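Local coordinates for protein X-PRO dipeptidase (Streptococcus pyogenes M1 GAS, PDB 3O5V) that probably acts as a manganese-dependent Xaa-Pro dipeptidase that releases C-terminal proline from dipeptides, this chain being only its creatinase/prolidase-type N-terminal domain, at residues L19-D24 with G119-L124; F46-L51 with L90-A95; K96-E101 with T115-Q120. All blocks are in the same frame, centred on the assembly; numbering follows the deposited sequence.

Contact 1: L19-D24 with G119-L124; sequences LAIFSD and GQFNNL
L124 reaches A20 and F22 from two strands away in the sheet, across the intervening strand 97-100. The fold is the alpha/beta creatinase/prolidase N-terminal domain, where strands 19-22, 97-100 and 120-123 run parallel, so that 97-100 separates the two backbones and side chains do the bridging. Even the closest CA atoms, those of A20 and L124, are 7.7 Å apart.

The L124 side chain shows how one branch can carry such a bridge. Its CB starts off toward strand 19-22 without yet touching it. CG lies 3.5 Å from CB of Y99 on the intervening strand, and CD2 makes no contact within 4.2 Å across to strand 19-22. CD1, anti to CA (chi2 180°), is the atom that crosses. It settles over one face of the F22 ring in a CH-pi contact, 3.8 Å from the centroid and displaced toward the rim, so that its shortest approach is 3.4 Å to F22 CE1. The same methyl also meets A20 CB at 4.0 Å. F22 accepts it with its side chain at about a right angle to that of L124, while I8 of helix 3-14 packs against both A20 and F22.

The alternating strand residues serve the other face of the sheet. There F121 stacks edge-to-face with F110, and I21 CD1 approaches F121 CE1 obliquely at 4.3 Å.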
ATOM      1  N   LEU A  19       6.115   4.363  -6.923  1.00 27.39           N
ATOM      2  CA  LEU A  19       5.294   3.594  -5.972  1.00 27.31           C
ATOM      3  C   LEU A  19       4.969   4.391  -4.714  1.00 26.75           C
ATOM      4  O   LEU A  19       5.861   4.992  -4.113  1.00 27.13           O
ATOM      5  CB  LEU A  19       6.061   2.337  -5.542  1.00 26.98           C
ATOM      6  CG  LEU A  19       5.403   0.973  -5.265  1.00 29.41           C
ATOM      7  CD1 LEU A  19       6.099   0.176  -4.140  1.00 26.79           C
ATOM      8  CD2 LEU A  19       3.887   0.972  -5.071  1.00 27.56           C
ATOM      9  N   ALA A  20       3.701   4.389  -4.310  1.00 25.70           N
ATOM     10  CA  ALA A  20       3.311   4.877  -2.984  1.00 25.62           C
ATOM     11  C   ALA A  20       2.776   3.692  -2.191  1.00 25.07           C
ATOM     12  O   ALA A  20       2.017   2.872  -2.733  1.00 25.65           O
ATOM     13  CB  ALA A  20       2.252   5.971  -3.087  1.00 25.15           C
ATOM     14  N   ILE A  21       3.174   3.591  -0.925  1.00 24.15           N
ATOM     15  CA  ILE A  21       2.693   2.519  -0.055  1.00 23.57           C
ATOM     16  C   ILE A  21       1.941   3.115   1.111  1.00 23.66           C
ATOM     17  O   ILE A  21       2.540   3.755   1.984  1.00 24.26           O
ATOM     18  CB  ILE A  21       3.848   1.595   0.479  1.00 23.49           C
ATOM     19  CG1 ILE A  21       4.736   1.106  -0.669  1.00 23.80           C
ATOM     20  CG2 ILE A  21       3.274   0.448   1.309  1.00 24.04           C
ATOM     21  CD1 ILE A  21       5.855   0.136  -0.236  1.00 24.55           C
ATOM     22  N   PHE A  22       0.623   2.939   1.126  1.00 22.36           N
ATOM     23  CA  PHE A  22      -0.160   3.448   2.249  1.00 22.99           C
ATOM     24  C   PHE A  22      -0.329   2.375   3.318  1.00 22.76           C
ATOM     25  O   PHE A  22      -0.465   1.199   2.980  1.00 23.35           O
ATOM     26  CB  PHE A  22      -1.504   3.989   1.761  1.00 22.60           C
ATOM     27  CG  PHE A  22      -1.366   5.128   0.786  1.00 22.19           C
ATOM     28  CD1 PHE A  22      -1.287   6.445   1.239  1.00 23.37           C
ATOM     29  CD2 PHE A  22      -1.284   4.882  -0.585  1.00 23.66           C
ATOM     30  CE1 PHE A  22      -1.149   7.512   0.329  1.00 23.12           C
ATOM     31  CE2 PHE A  22      -1.150   5.932  -1.504  1.00 24.80           C
ATOM     32  CZ  PHE A  22      -1.073   7.252  -1.037  1.00 23.62           C
ATOM     33  N   SER A  23      -0.276   2.770   4.595  1.00 22.62           N
ATOM     34  CA  SER A  23      -0.422   1.807   5.704  1.00 23.00           C
ATOM     35  C   SER A  23      -1.491   2.205   6.731  1.00 23.54           C
ATOM     36  O   SER A  23      -1.981   1.349   7.479  1.00 23.61           O
ATOM     37  CB  SER A  23       0.922   1.560   6.408  1.00 23.50           C
ATOM     38  OG  SER A  23       1.468   2.798   6.838  1.00 23.34           O
ATOM     39  N   ASP A  24      -1.830   3.500   6.795  1.00 23.47           N
ATOM     40  CA  ASP A  24      -2.712   4.007   7.834  1.00 24.04           C
ATOM     41  C   ASP A  24      -4.128   3.633   7.420  1.00 24.17           C
ATOM     42  O   ASP A  24      -4.561   4.027   6.321  1.00 23.41           O
ATOM     43  CB  ASP A  24      -2.555   5.541   7.938  1.00 24.32           C
ATOM     44  CG  ASP A  24      -3.317   6.159   9.122  1.00 26.54           C
ATOM     45  OD1 ASP A  24      -4.387   5.659   9.535  1.00 26.68           O
ATOM     46  OD2 ASP A  24      -2.831   7.190   9.629  1.00 30.16           O
ATOM     47  N   GLY A 119      14.548   0.046  -3.130  1.00 35.67           N
ATOM     48  CA  GLY A 119      14.533   1.467  -3.484  1.00 36.08           C
ATOM     49  C   GLY A 119      14.616   2.453  -2.329  1.00 36.21           C
ATOM     50  O   GLY A 119      14.589   2.066  -1.156  1.00 36.48           O
ATOM     51  N   GLN A 120      14.715   3.734  -2.673  1.00 36.03           N
ATOM     52  CA  GLN A 120      14.765   4.822  -1.707  1.00 36.25           C
ATOM     53  C   GLN A 120      13.369   5.196  -1.223  1.00 35.21           C
ATOM     54  O   GLN A 120      12.492   5.482  -2.040  1.00 34.96           O
ATOM     55  CB  GLN A 120      15.385   6.054  -2.371  1.00 37.13           C
ATOM     56  CG  GLN A 120      16.034   7.006  -1.412  1.00 41.35           C
ATOM     57  CD  GLN A 120      17.271   6.392  -0.773  1.00 46.61           C
ATOM     58  OE1 GLN A 120      17.537   6.601   0.407  1.00 49.61           O
ATOM     59  NE2 GLN A 120      18.023   5.606  -1.554  1.00 49.20           N
ATOM     60  N   PHE A 121      13.182   5.240   0.097  1.00 34.27           N
ATOM     61  CA  PHE A 121      11.897   5.624   0.689  1.00 33.91           C
ATOM     62  C   PHE A 121      11.836   7.103   1.046  1.00 33.90           C
ATOM     63  O   PHE A 121      12.778   7.649   1.644  1.00 33.84           O
ATOM     64  CB  PHE A 121      11.592   4.783   1.933  1.00 33.87           C
ATOM     65  CG  PHE A 121      11.107   3.396   1.623  1.00 34.03           C
ATOM     66  CD1 PHE A 121       9.797   3.024   1.913  1.00 33.54           C
ATOM     67  CD2 PHE A 121      11.960   2.456   1.052  1.00 33.14           C
ATOM     68  CE1 PHE A 121       9.344   1.736   1.636  1.00 33.12           C
ATOM     69  CE2 PHE A 121      11.515   1.166   0.765  1.00 34.02           C
ATOM     70  CZ  PHE A 121      10.199   0.812   1.054  1.00 34.97           C
ATOM     71  N   ASN A 122      10.719   7.728   0.672  1.00 33.22           N
ATOM     72  CA  ASN A 122      10.442   9.140   0.946  0.50 33.30           C
ATOM     73  C   ASN A 122       9.122   9.283   1.699  1.00 33.26           C
ATOM     74  O   ASN A 122       8.259   8.408   1.612  1.00 32.56           O
ATOM     75  CB  ASN A 122      10.363   9.943  -0.358  0.50 33.30           C
ATOM     76  CG  ASN A 122      11.700  10.044  -1.074  0.50 34.22           C
ATOM     77  OD1 ASN A 122      11.752  10.283  -2.284  0.50 35.33           O
ATOM     78  ND2 ASN A 122      12.790   9.871  -0.331  0.50 33.88           N
ATOM     79  N   ASN A 123       8.963  10.389   2.427  1.00 33.47           N
ATOM     80  CA  ASN A 123       7.773  10.642   3.251  1.00 34.20           C
ATOM     81  C   ASN A 123       6.540  11.134   2.464  1.00 34.30           C
ATOM     82  O   ASN A 123       6.589  12.165   1.801  1.00 33.32           O
ATOM     83  CB  ASN A 123       8.120  11.641   4.368  1.00 34.28           C
ATOM     84  CG  ASN A 123       7.050  11.734   5.453  1.00 35.57           C
ATOM     85  OD1 ASN A 123       7.106  12.625   6.308  1.00 39.82           O
ATOM     86  ND2 ASN A 123       6.096  10.826   5.442  1.00 33.99           N
ATOM     87  N   LEU A 124       5.443  10.387   2.577  1.00 35.00           N
ATOM     88  CA  LEU A 124       4.158  10.704   1.942  1.00 36.23           C
ATOM     89  C   LEU A 124       3.259  11.622   2.759  1.00 37.21           C
ATOM     90  O   LEU A 124       2.234  12.099   2.261  1.00 37.04           O
ATOM     91  CB  LEU A 124       3.354   9.425   1.743  1.00 36.29           C
ATOM     92  CG  LEU A 124       3.076   8.846   0.369  1.00 36.80           C
ATOM     93  CD1 LEU A 124       2.248   7.561   0.544  1.00 35.76           C
ATOM     94  CD2 LEU A 124       2.407   9.847  -0.577  1.00 35.52           C
TER

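Contact 2: F46-L51 with L90-A95; sequences FVYHDL and LPNTAA
The backbones of F46-L51 and L90-A95 face each other without pairing, their nearest CA atoms being those of L51 and P91, 8.3 Å apart, and side chains fill the interval. Y48 does most of this. Its CG is anti to the carbonyl carbon (chi1 -70°), which sends the ring across the gap, and the hydroxyl at the far end donates a hydrogen bond to the backbone of N92, OH to O 2.6 Å. The donor lies in the carbonyl plane on a lone pair of that oxygen, and the oxygen in turn sits at the edge of the tyrosine ring, in its plane. A polar group at the tip of a buried side chain is thus matched to a loop carbonyl, and the bond holds the hydroxyl end of the ring.

The loop that supplies this acceptor closes a beta-alpha-beta crossover: strand 73-76 leads into helix 82-89, and L90-A95 returns the chain to strand 97-100, parallel to the first and four places along the sheet. L90 and P91, just past the helix, therefore lie against strand 44-48. L90 CD1 stands over the centre of one F46 ring face, 3.9 Å from the centroid and 8° off the normal, while L90 CD2 comes to 3.8 Å from F46 CD2. P91 CG approaches Y48 CE1 obliquely at 3.8 Å. Toward the surface, the L51 and P91 side chains lie alongside each other, pointing opposite ways, with L51 CD2 3.9 Å from P91 CG; the same L51 methyl lies over one face of the Y48 ring.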
ATOM      1  N   PHE A  46      -0.806  -0.607  -2.151  1.00 22.02           N
ATOM      2  CA  PHE A  46       0.311  -0.345  -3.071  1.00 23.25           C
ATOM      3  C   PHE A  46      -0.213   0.387  -4.293  1.00 23.31           C
ATOM      4  O   PHE A  46      -0.965  -0.191  -5.099  1.00 24.83           O
ATOM      5  CB  PHE A  46       0.961  -1.670  -3.493  1.00 22.59           C
ATOM      6  CG  PHE A  46       1.615  -2.413  -2.359  1.00 23.69           C
ATOM      7  CD1 PHE A  46       2.908  -2.073  -1.939  1.00 24.45           C
ATOM      8  CD2 PHE A  46       0.934  -3.426  -1.688  1.00 25.94           C
ATOM      9  CE1 PHE A  46       3.515  -2.747  -0.877  1.00 24.13           C
ATOM     10  CE2 PHE A  46       1.534  -4.118  -0.630  1.00 25.50           C
ATOM     11  CZ  PHE A  46       2.823  -3.778  -0.221  1.00 25.44           C
ATOM     12  N   VAL A  47       0.159   1.656  -4.428  1.00 22.74           N
ATOM     13  CA  VAL A  47      -0.259   2.451  -5.592  1.00 22.98           C
ATOM     14  C   VAL A  47       0.937   2.708  -6.517  1.00 23.54           C
ATOM     15  O   VAL A  47       1.747   3.616  -6.293  1.00 22.98           O
ATOM     16  CB  VAL A  47      -0.946   3.784  -5.169  1.00 22.72           C
ATOM     17  CG1 VAL A  47      -1.470   4.532  -6.385  1.00 22.23           C
ATOM     18  CG2 VAL A  47      -2.071   3.510  -4.170  1.00 21.73           C
ATOM     19  N   TYR A  48       1.049   1.869  -7.540  1.00 24.23           N
ATOM     20  CA  TYR A  48       2.062   2.017  -8.590  1.00 25.50           C
ATOM     21  C   TYR A  48       1.765   3.242  -9.429  1.00 26.25           C
ATOM     22  O   TYR A  48       0.593   3.578  -9.617  1.00 26.63           O
ATOM     23  CB  TYR A  48       2.028   0.796  -9.499  1.00 25.43           C
ATOM     24  CG  TYR A  48       2.550  -0.449  -8.830  1.00 25.19           C
ATOM     25  CD1 TYR A  48       1.680  -1.356  -8.230  1.00 25.74           C
ATOM     26  CD2 TYR A  48       3.929  -0.707  -8.780  1.00 25.46           C
ATOM     27  CE1 TYR A  48       2.169  -2.507  -7.601  1.00 27.06           C
ATOM     28  CE2 TYR A  48       4.421  -1.845  -8.158  1.00 26.05           C
ATOM     29  CZ  TYR A  48       3.540  -2.740  -7.581  1.00 26.65           C
ATOM     30  OH  TYR A  48       4.027  -3.871  -6.962  1.00 28.84           O
ATOM     31  N   HIS A  49       2.802   3.913  -9.936  1.00 26.99           N
ATOM     32  CA  HIS A  49       2.557   5.097 -10.778  1.00 28.99           C
ATOM     33  C   HIS A  49       1.864   4.705 -12.098  1.00 29.89           C
ATOM     34  O   HIS A  49       1.141   5.510 -12.686  1.00 30.26           O
ATOM     35  CB  HIS A  49       3.835   5.925 -11.002  1.00 29.10           C
ATOM     36  CG  HIS A  49       4.720   5.418 -12.099  1.00 29.73           C
ATOM     37  ND1 HIS A  49       5.439   4.245 -12.001  1.00 32.57           N
ATOM     38  CD2 HIS A  49       5.024   5.943 -13.311  1.00 30.55           C
ATOM     39  CE1 HIS A  49       6.138   4.062 -13.111  1.00 31.94           C
ATOM     40  NE2 HIS A  49       5.899   5.077 -13.924  1.00 32.28           N
ATOM     41  N   ASP A  50       2.026   3.451 -12.519  1.00 31.36           N
ATOM     42  CA  ASP A  50       1.511   3.007 -13.822  1.00 32.99           C
ATOM     43  C   ASP A  50       0.578   1.792 -13.771  1.00 33.33           C
ATOM     44  O   ASP A  50      -0.460   1.774 -14.447  1.00 35.38           O
ATOM     45  CB  ASP A  50       2.666   2.756 -14.800  1.00 33.58           C
ATOM     46  CG  ASP A  50       3.749   1.850 -14.221  1.00 35.16           C
ATOM     47  OD1 ASP A  50       3.719   1.509 -13.002  1.00 38.08           O
ATOM     48  OD2 ASP A  50       4.656   1.490 -14.986  1.00 38.64           O
ATOM     49  N   LEU A  51       0.924   0.798 -12.962  1.00 32.34           N
ATOM     50  CA  LEU A  51       0.158  -0.457 -12.862  1.00 30.94           C
ATOM     51  C   LEU A  51      -1.130  -0.316 -12.044  1.00 29.34           C
ATOM     52  O   LEU A  51      -1.357   0.715 -11.403  1.00 28.82           O
ATOM     53  CB  LEU A  51       1.051  -1.529 -12.223  1.00 31.35           C
ATOM     54  CG  LEU A  51       2.086  -2.317 -13.049  1.00 33.48           C
ATOM     55  CD1 LEU A  51       2.416  -1.737 -14.437  1.00 35.78           C
ATOM     56  CD2 LEU A  51       3.355  -2.543 -12.215  1.00 34.11           C
ATOM     57  N   LEU A  90       2.729  -9.329  -5.712  1.00 32.37           N
ATOM     58  CA  LEU A  90       2.868  -8.038  -6.389  1.00 32.87           C
ATOM     59  C   LEU A  90       3.478  -8.206  -7.790  1.00 33.54           C
ATOM     60  O   LEU A  90       4.304  -9.097  -7.994  1.00 32.94           O
ATOM     61  CB  LEU A  90       3.733  -7.088  -5.567  1.00 32.38           C
ATOM     62  CG  LEU A  90       3.160  -6.441  -4.300  1.00 31.82           C
ATOM     63  CD1 LEU A  90       4.112  -5.383  -3.844  1.00 29.81           C
ATOM     64  CD2 LEU A  90       1.818  -5.805  -4.551  1.00 30.93           C
ATOM     65  N   PRO A  91       3.080  -7.344  -8.749  1.00 34.44           N
ATOM     66  CA  PRO A  91       3.619  -7.469 -10.120  1.00 34.98           C
ATOM     67  C   PRO A  91       5.091  -7.076 -10.235  1.00 35.79           C
ATOM     68  O   PRO A  91       5.787  -7.543 -11.137  1.00 36.17           O
ATOM     69  CB  PRO A  91       2.756  -6.498 -10.934  1.00 35.39           C
ATOM     70  CG  PRO A  91       2.190  -5.520  -9.905  1.00 35.50           C
ATOM     71  CD  PRO A  91       2.017  -6.317  -8.651  1.00 34.17           C
ATOM     72  N   ASN A  92       5.560  -6.235  -9.317  1.00 35.82           N
ATOM     73  CA  ASN A  92       6.843  -5.563  -9.455  1.00 36.49           C
ATOM     74  C   ASN A  92       7.331  -5.040  -8.105  1.00 36.25           C
ATOM     75  O   ASN A  92       6.558  -4.442  -7.365  1.00 36.14           O
ATOM     76  CB  ASN A  92       6.684  -4.389 -10.438  1.00 36.97           C
ATOM     77  CG  ASN A  92       7.986  -3.701 -10.750  1.00 38.29           C
ATOM     78  OD1 ASN A  92       8.585  -3.932 -11.802  1.00 43.39           O
ATOM     79  ND2 ASN A  92       8.432  -2.841  -9.854  1.00 40.17           N
ATOM     80  N   THR A  93       8.605  -5.258  -7.787  1.00 36.43           N
ATOM     81  CA  THR A  93       9.193  -4.683  -6.568  1.00 36.78           C
ATOM     82  C   THR A  93      10.446  -3.844  -6.868  1.00 36.47           C
ATOM     83  O   THR A  93      11.255  -3.573  -5.981  1.00 36.04           O
ATOM     84  CB  THR A  93       9.492  -5.773  -5.501  1.00 36.88           C
ATOM     85  OG1 THR A  93      10.427  -6.711  -6.035  1.00 37.83           O
ATOM     86  CG2 THR A  93       8.219  -6.518  -5.099  1.00 37.39           C
ATOM     87  N   ALA A  94      10.565  -3.397  -8.120  1.00 36.60           N
ATOM     88  CA  ALA A  94      11.787  -2.754  -8.623  1.00 36.47           C
ATOM     89  C   ALA A  94      11.820  -1.222  -8.559  1.00 36.31           C
ATOM     90  O   ALA A  94      12.784  -0.612  -9.037  1.00 36.51           O
ATOM     91  CB  ALA A  94      12.097  -3.244 -10.064  1.00 36.52           C
ATOM     92  N   ALA A  95      10.797  -0.601  -7.966  1.00 35.70           N
ATOM     93  CA  ALA A  95      10.754   0.861  -7.834  1.00 35.52           C
ATOM     94  C   ALA A  95      12.049   1.432  -7.249  1.00 35.61           C
ATOM     95  O   ALA A  95      12.566   0.929  -6.251  1.00 35.42           O
ATOM     96  CB  ALA A  95       9.553   1.300  -6.988  1.00 35.39           C
TER

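Contact 3: K96-E101 with T115-Q120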
ATOM      1  N   LYS A  96      12.570   2.473  -7.888  1.00 35.85           N
ATOM      2  CA  LYS A  96      13.788   3.135  -7.415  1.00 36.32           C
ATOM      3  C   LYS A  96      13.487   4.149  -6.327  1.00 35.50           C
ATOM      4  O   LYS A  96      14.305   4.379  -5.428  1.00 35.03           O
ATOM      5  CB  LYS A  96      14.539   3.777  -8.589  1.00 37.50           C
ATOM      6  CG  LYS A  96      15.400   2.756  -9.344  1.00 40.50           C
ATOM      7  CD  LYS A  96      15.816   3.215 -10.737  1.00 45.59           C
ATOM      8  CE  LYS A  96      16.904   2.281 -11.285  1.00 48.49           C
ATOM      9  NZ  LYS A  96      16.689   1.907 -12.717  1.00 52.05           N
ATOM     10  N   THR A  97      12.307   4.758  -6.414  1.00 34.55           N
ATOM     11  CA  THR A  97      11.889   5.768  -5.463  1.00 33.72           C
ATOM     12  C   THR A  97      10.491   5.402  -4.982  1.00 32.66           C
ATOM     13  O   THR A  97       9.591   5.205  -5.797  1.00 31.91           O
ATOM     14  CB  THR A  97      11.864   7.171  -6.101  1.00 34.04           C
ATOM     15  OG1 THR A  97      13.124   7.439  -6.740  1.00 36.33           O
ATOM     16  CG2 THR A  97      11.613   8.216  -5.049  1.00 34.92           C
ATOM     17  N   ILE A  98      10.345   5.292  -3.662  1.00 31.38           N
ATOM     18  CA  ILE A  98       9.093   4.882  -3.017  1.00 29.96           C
ATOM     19  C   ILE A  98       8.633   5.948  -2.022  1.00 29.97           C
ATOM     20  O   ILE A  98       9.443   6.540  -1.305  1.00 30.01           O
ATOM     21  CB  ILE A  98       9.246   3.504  -2.329  1.00 29.92           C
ATOM     22  CG1 ILE A  98       9.649   2.452  -3.359  1.00 29.71           C
ATOM     23  CG2 ILE A  98       7.962   3.065  -1.610  1.00 27.94           C
ATOM     24  CD1 ILE A  98      10.164   1.188  -2.741  1.00 31.85           C
ATOM     25  N   TYR A  99       7.332   6.220  -2.008  1.00 28.51           N
ATOM     26  CA  TYR A  99       6.743   7.048  -0.970  1.00 28.15           C
ATOM     27  C   TYR A  99       5.967   6.207   0.050  1.00 27.41           C
ATOM     28  O   TYR A  99       5.252   5.285  -0.335  1.00 27.45           O
ATOM     29  CB  TYR A  99       5.847   8.106  -1.601  1.00 28.65           C
ATOM     30  CG  TYR A  99       6.628   9.317  -2.057  1.00 29.46           C
ATOM     31  CD1 TYR A  99       6.622  10.489  -1.302  1.00 30.16           C
ATOM     32  CD2 TYR A  99       7.387   9.284  -3.228  1.00 31.45           C
ATOM     33  CE1 TYR A  99       7.342  11.603  -1.700  1.00 31.19           C
ATOM     34  CE2 TYR A  99       8.123  10.404  -3.639  1.00 31.06           C
ATOM     35  CZ  TYR A  99       8.091  11.553  -2.868  1.00 32.42           C
ATOM     36  OH  TYR A  99       8.808  12.661  -3.256  1.00 32.84           O
ATOM     37  N   ALA A 100       6.119   6.514   1.340  1.00 26.36           N
ATOM     38  CA  ALA A 100       5.351   5.836   2.396  1.00 26.07           C
ATOM     39  C   ALA A 100       4.979   6.801   3.526  1.00 26.10           C
ATOM     40  O   ALA A 100       5.546   7.885   3.620  1.00 25.92           O
ATOM     41  CB  ALA A 100       6.123   4.609   2.940  1.00 25.92           C
ATOM     42  N   GLU A 101       4.013   6.417   4.361  1.00 25.27           N
ATOM     43  CA  GLU A 101       3.480   7.306   5.402  1.00 25.56           C
ATOM     44  C   GLU A 101       4.304   7.184   6.675  1.00 26.33           C
ATOM     45  O   GLU A 101       3.993   6.360   7.553  1.00 25.50           O
ATOM     46  CB  GLU A 101       2.013   6.978   5.725  1.00 24.83           C
ATOM     47  CG  GLU A 101       1.081   7.107   4.557  1.00 25.36           C
ATOM     48  CD  GLU A 101      -0.351   6.820   4.955  1.00 26.28           C
ATOM     49  OE1 GLU A 101      -0.767   5.639   4.896  1.00 25.73           O
ATOM     50  OE2 GLU A 101      -1.056   7.777   5.338  1.00 26.21           O
ATOM     51  N   THR A 115      12.958  -5.398   3.132  1.00 33.60           N
ATOM     52  CA  THR A 115      13.396  -6.732   2.725  1.00 34.24           C
ATOM     53  C   THR A 115      12.836  -7.097   1.350  1.00 34.58           C
ATOM     54  O   THR A 115      13.302  -8.053   0.732  1.00 34.91           O
ATOM     55  CB  THR A 115      13.024  -7.846   3.732  1.00 34.72           C
ATOM     56  OG1 THR A 115      11.598  -8.088   3.712  1.00 34.48           O
ATOM     57  CG2 THR A 115      13.507  -7.507   5.139  1.00 34.46           C
ATOM     58  N   ILE A 116      11.844  -6.331   0.888  1.00 33.89           N
ATOM     59  CA  ILE A 116      11.176  -6.545  -0.407  1.00 33.57           C
ATOM     60  C   ILE A 116      11.598  -5.503  -1.431  1.00 33.34           C
ATOM     61  O   ILE A 116      11.857  -5.838  -2.591  1.00 33.40           O
ATOM     62  CB  ILE A 116       9.618  -6.489  -0.259  1.00 33.61           C
ATOM     63  CG1 ILE A 116       9.122  -7.589   0.665  1.00 33.65           C
ATOM     64  CG2 ILE A 116       8.911  -6.571  -1.625  1.00 33.90           C
ATOM     65  CD1 ILE A 116       7.722  -7.352   1.176  1.00 35.19           C
ATOM     66  N   PHE A 117      11.628  -4.238  -1.012  1.00 32.81           N
ATOM     67  CA  PHE A 117      11.930  -3.126  -1.900  1.00 32.73           C
ATOM     68  C   PHE A 117      13.300  -2.566  -1.549  1.00 33.58           C
ATOM     69  O   PHE A 117      13.552  -2.164  -0.405  1.00 33.09           O
ATOM     70  CB  PHE A 117      10.882  -2.013  -1.761  1.00 32.78           C
ATOM     71  CG  PHE A 117       9.478  -2.447  -2.087  1.00 31.46           C
ATOM     72  CD1 PHE A 117       8.999  -2.370  -3.395  1.00 30.23           C
ATOM     73  CD2 PHE A 117       8.633  -2.928  -1.083  1.00 30.47           C
ATOM     74  CE1 PHE A 117       7.697  -2.769  -3.705  1.00 27.83           C
ATOM     75  CE2 PHE A 117       7.324  -3.341  -1.380  1.00 28.49           C
ATOM     76  CZ  PHE A 117       6.860  -3.258  -2.696  1.00 29.29           C
ATOM     77  N   SER A 118      14.181  -2.521  -2.537  1.00 34.62           N
ATOM     78  CA  SER A 118      15.522  -2.030  -2.295  1.00 35.83           C
ATOM     79  C   SER A 118      15.635  -0.546  -2.627  1.00 35.97           C
ATOM     80  O   SER A 118      16.674   0.062  -2.385  1.00 36.32           O
ATOM     81  CB  SER A 118      16.555  -2.878  -3.057  1.00 36.16           C
ATOM     82  OG  SER A 118      16.328  -2.781  -4.448  1.00 38.40           O
ATOM     83  N   GLY A 119      14.548   0.046  -3.130  1.00 35.67           N
ATOM     84  CA  GLY A 119      14.533   1.467  -3.484  1.00 36.08           C
ATOM     85  C   GLY A 119      14.616   2.453  -2.329  1.00 36.21           C
ATOM     86  O   GLY A 119      14.589   2.066  -1.156  1.00 36.48           O
ATOM     87  N   GLN A 120      14.715   3.734  -2.673  1.00 36.03           N
ATOM     88  CA  GLN A 120      14.765   4.822  -1.707  1.00 36.25           C
ATOM     89  C   GLN A 120      13.369   5.196  -1.223  1.00 35.21           C
ATOM     90  O   GLN A 120      12.492   5.482  -2.040  1.00 34.96           O
ATOM     91  CB  GLN A 120      15.385   6.054  -2.371  1.00 37.13           C
ATOM     92  CG  GLN A 120      16.034   7.006  -1.412  1.00 41.35           C
ATOM     93  CD  GLN A 120      17.271   6.392  -0.773  1.00 46.61           C
ATOM     94  OE1 GLN A 120      17.537   6.601   0.407  1.00 49.61           O
ATOM     95  NE2 GLN A 120      18.023   5.606  -1.554  1.00 49.20           N
TER
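The F117 ring has I116 CG2 over one face, 3.6 Å above the plane and displaced toward the rim, while I98 CD1 comes in obliquely. Farther round the rim, CZ packs near F46 and L90, and L19 touches the ring as well. The isoleucine methyl meets the base of the aromatic side chain, I98 CD1 to F117 CB being 3.4 Å, and the two side chains cross at about a right angle. An extended I98 chain, CD1 anti to CA (chi2 165°), brings the methyl that far.

Three residues further along, at Q120, the loop becomes a strand, and the contact passes from side chains to main chain. Q120 forms a parallel bridge with T97 in the usual manner of parallel strands, bonding to the residues before and after its partner. Q120 N donates to K96 O at 2.9 Å, from a position tilted 40° out of the carbonyl plane. I98 N donates to Q120 O at 2.7 Å, from almost straight ahead of the carbonyl and with an N-H...O angle of 167°. The same Q120 oxygen also receives a CA-H...O contact from T97 CA at 3.5 Å, so two donors converge on it.

These bonds begin the pairing of edge strand 120-123 with 97-100, which I98 and A100 continue through N122. Helix 107-114 links the two strands as a beta-alpha-beta unit, and on the other side of 97-100 Y99 is bonded through its backbone to L19 and I21 of strand 19-22.

In the fold
All three contacts belong to one mixed sheet of the creatinase/prolidase N-terminal domain. Contacts 1 and 3 have centres about 6 Å apart and share G119 and Q120: contact 3 pairs the start of edge strand 120-123 with 97-100, and contact 1 spans across 97-100 to strand 19-22. Contact 2, joining strand 44-48, the neighbour of 19-22, to the loop after helix 82-89, lies about 12 Å from contact 1 and 10 Å from contact 3. Both segments of contact 2 fall between those of contact 1 in the chain and precede those of contact 3. F46, L90 and F117 meet between contacts 2 and 3, joining both crossover connections on one face of the sheet.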